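Local coordinates for protein putative sulfatase yidJ (Bacteroides fragilis, PDB 2QZU) that probably hydrolyses sulfate esters as a metal-dependent member of the sulfatase family, consistent with an arylsulfatase, at residues D36-D41 with V308-D313. Numbering follows the deposited sequence.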
loop_
_atom_site.group_PDB
_atom_site.type_symbol
_atom_site.label_atom_id
_atom_site.label_comp_id
_atom_site.label_asym_id
_atom_site.label_seq_id
_atom_site.Cartn_x
_atom_site.Cartn_y
_atom_site.Cartn_z
ATOM N N ASP A 36 14.547 6.152 -10.611
ATOM C CA ASP A 36 14.579 4.731 -10.327
ATOM C C ASP A 36 13.472 3.922 -11.015
ATOM O O ASP A 36 12.331 4.370 -11.132
ATOM C CB ASP A 36 14.523 4.537 -8.804
ATOM C CG ASP A 36 14.859 3.127 -8.376
ATOM O OD1 ASP A 36 14.031 2.220 -8.601
ATOM O OD2 ASP A 36 15.958 2.927 -7.816
ATOM N N GLN A 37 13.835 2.733 -11.492
ATOM C CA GLN A 37 12.879 1.819 -12.112
ATOM C C GLN A 37 12.175 2.370 -13.352
ATOM O O GLN A 37 10.993 2.097 -13.577
ATOM C CB GLN A 37 11.853 1.415 -11.052
ATOM C CG GLN A 37 11.073 0.151 -11.342
ATOM C CD GLN A 37 10.668 -0.549 -10.061
ATOM O OE1 GLN A 37 11.524 -0.986 -9.288
ATOM N NE2 GLN A 37 9.368 -0.654 -9.824
ATOM N N TYR A 38 12.920 3.112 -14.167
ATOM C CA TYR A 38 12.393 3.718 -15.391
ATOM C C TYR A 38 12.761 2.865 -16.620
ATOM O O TYR A 38 13.940 2.697 -16.937
ATOM C CB TYR A 38 12.975 5.135 -15.534
ATOM C CG TYR A 38 12.307 6.022 -16.571
ATOM C CD1 TYR A 38 12.221 5.632 -17.908
ATOM C CD2 TYR A 38 11.781 7.263 -16.211
ATOM C CE1 TYR A 38 11.624 6.460 -18.865
ATOM C CE2 TYR A 38 11.185 8.099 -17.161
ATOM C CZ TYR A 38 11.110 7.688 -18.484
ATOM O OH TYR A 38 10.523 8.502 -19.429
ATOM N N ARG A 39 11.753 2.326 -17.306
ATOM C CA ARG A 39 11.983 1.498 -18.496
ATOM C C ARG A 39 12.453 2.306 -19.700
ATOM O O ARG A 39 11.932 3.386 -19.979
ATOM C CB ARG A 39 10.714 0.737 -18.888
ATOM C CG ARG A 39 10.371 -0.410 -17.961
ATOM C CD ARG A 39 9.287 -1.313 -18.545
ATOM N NE ARG A 39 7.982 -0.661 -18.662
ATOM C CZ ARG A 39 7.546 -0.028 -19.750
ATOM N NH1 ARG A 39 8.307 0.054 -20.832
ATOM N NH2 ARG A 39 6.334 0.511 -19.757
ATOM N N GLY A 40 13.422 1.758 -20.424
ATOM C CA GLY A 40 13.962 2.438 -21.588
ATOM C C GLY A 40 12.964 2.807 -22.675
ATOM O O GLY A 40 13.070 3.880 -23.269
ATOM N N ASP A 41 11.997 1.939 -22.954
ATOM C CA ASP A 41 11.025 2.243 -24.002
ATOM C C ASP A 41 9.905 3.179 -23.569
ATOM O O ASP A 41 9.069 3.560 -24.385
ATOM C CB ASP A 41 10.416 0.956 -24.577
ATOM C CG ASP A 41 11.420 0.143 -25.377
ATOM O OD1 ASP A 41 12.384 0.742 -25.899
ATOM O OD2 ASP A 41 11.238 -1.086 -25.494
ATOM N N VAL A 308 24.534 16.827 -19.529
ATOM C CA VAL A 308 23.322 16.452 -18.814
ATOM C C VAL A 308 22.996 15.023 -19.217
ATOM O O VAL A 308 22.946 14.698 -20.403
ATOM C CB VAL A 308 22.134 17.370 -19.176
ATOM C CG1 VAL A 308 20.855 16.892 -18.463
ATOM C CG2 VAL A 308 22.454 18.800 -18.781
ATOM N N VAL A 309 22.800 14.170 -18.220
ATOM C CA VAL A 309 22.483 12.771 -18.462
ATOM C C VAL A 309 21.175 12.401 -17.782
ATOM O O VAL A 309 20.958 12.776 -16.629
ATOM C CB VAL A 309 23.569 11.832 -17.868
ATOM C CG1 VAL A 309 23.216 10.380 -18.162
ATOM C CG2 VAL A 309 24.937 12.186 -18.413
ATOM N N PHE A 310 20.293 11.705 -18.497
ATOM C CA PHE A 310 19.059 11.216 -17.882
ATOM C C PHE A 310 19.079 9.710 -18.089
ATOM O O PHE A 310 19.115 9.232 -19.225
ATOM C CB PHE A 310 17.780 11.761 -18.523
ATOM C CG PHE A 310 16.527 11.229 -17.866
ATOM C CD1 PHE A 310 16.122 11.712 -16.627
ATOM C CD2 PHE A 310 15.815 10.175 -18.437
ATOM C CE1 PHE A 310 15.033 11.155 -15.957
ATOM C CE2 PHE A 310 14.720 9.607 -17.774
ATOM C CZ PHE A 310 14.332 10.097 -16.533
ATOM N N THR A 311 19.068 8.960 -16.995
ATOM C CA THR A 311 19.113 7.511 -17.100
ATOM C C THR A 311 18.387 6.856 -15.922
ATOM O O THR A 311 17.664 7.524 -15.179
ATOM C CB THR A 311 20.593 7.040 -17.182
ATOM O OG1 THR A 311 20.649 5.644 -17.494
ATOM C CG2 THR A 311 21.308 7.307 -15.875
ATOM N N SER A 312 18.564 5.551 -15.759
ATOM C CA SER A 312 17.903 4.821 -14.680
ATOM C C SER A 312 18.737 3.611 -14.289
ATOM O O SER A 312 19.555 3.136 -15.076
ATOM C CB SER A 312 16.510 4.370 -15.129
ATOM O OG SER A 312 15.805 3.725 -14.077
ATOM N N ASP A 313 18.531 3.115 -13.072
ATOM C CA ASP A 313 19.286 1.963 -12.599
ATOM C C ASP A 313 18.767 0.643 -13.157
ATOM O O ASP A 313 19.507 -0.337 -13.221
ATOM C CB ASP A 313 19.319 1.936 -11.060
ATOM C CG ASP A 313 17.933 1.973 -10.422
ATOM O OD1 ASP A 313 16.944 2.323 -11.094
ATOM O OD2 ASP A 313 17.840 1.661 -9.215
#
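At the carboxy ends of the neighbouring parallel strands 29-35 and 306-311, where sulfatases build their active site, Asp36 and Gln37 meet Asp313 while Tyr38 meets Ser312 and Phe310. The polar half rests on two backbone amides. Gln37 N donates a nearly straight bond to Asp313 OD1 (3.2 Å), reaching the oxygen almost along its C-O axis. One residue on, Tyr38 N bonds to Ser312 OG at 3.0 Å; that hydroxyl swings anti to the serine's own N (chi1 -177°), which carries it toward the turning loop, and its single proton is left to be shared between the carbonyl oxygens of Ala35, the stronger partner, and His314. The carboxylates of Asp36 and Asp313 come together with their planes 71° apart, Asp36 OD2 lying 2.7 Å from Asp313 OD2. Arg80 and Lys132 both form salt bridges to Asp36 OD2. Ser76, the residue predicted to mature to 3-oxoalanine but unmodified here, touches both aspartates from helix 76-85. Farther back along the strand, the interaction turns apolar: Phe310 presents its edge to one face of Tyr38 in a T-shaped pair, centroids 5.3 Å apart and planes at 80°. Phe310 CE2 sits over that face, offset toward the rim, while the closest carbons, Phe310 CZ and Tyr38 CE2, are 3.8 Å apart; helix 267-299 packs against both side chains through Ile283 and Val290. Paired acidic residues at adjoining strand ends, beside the formylglycine position, occur as in the metal site of sulfatases of the alkaline phosphatase-like fold, where they would be expected to hold a calcium ion.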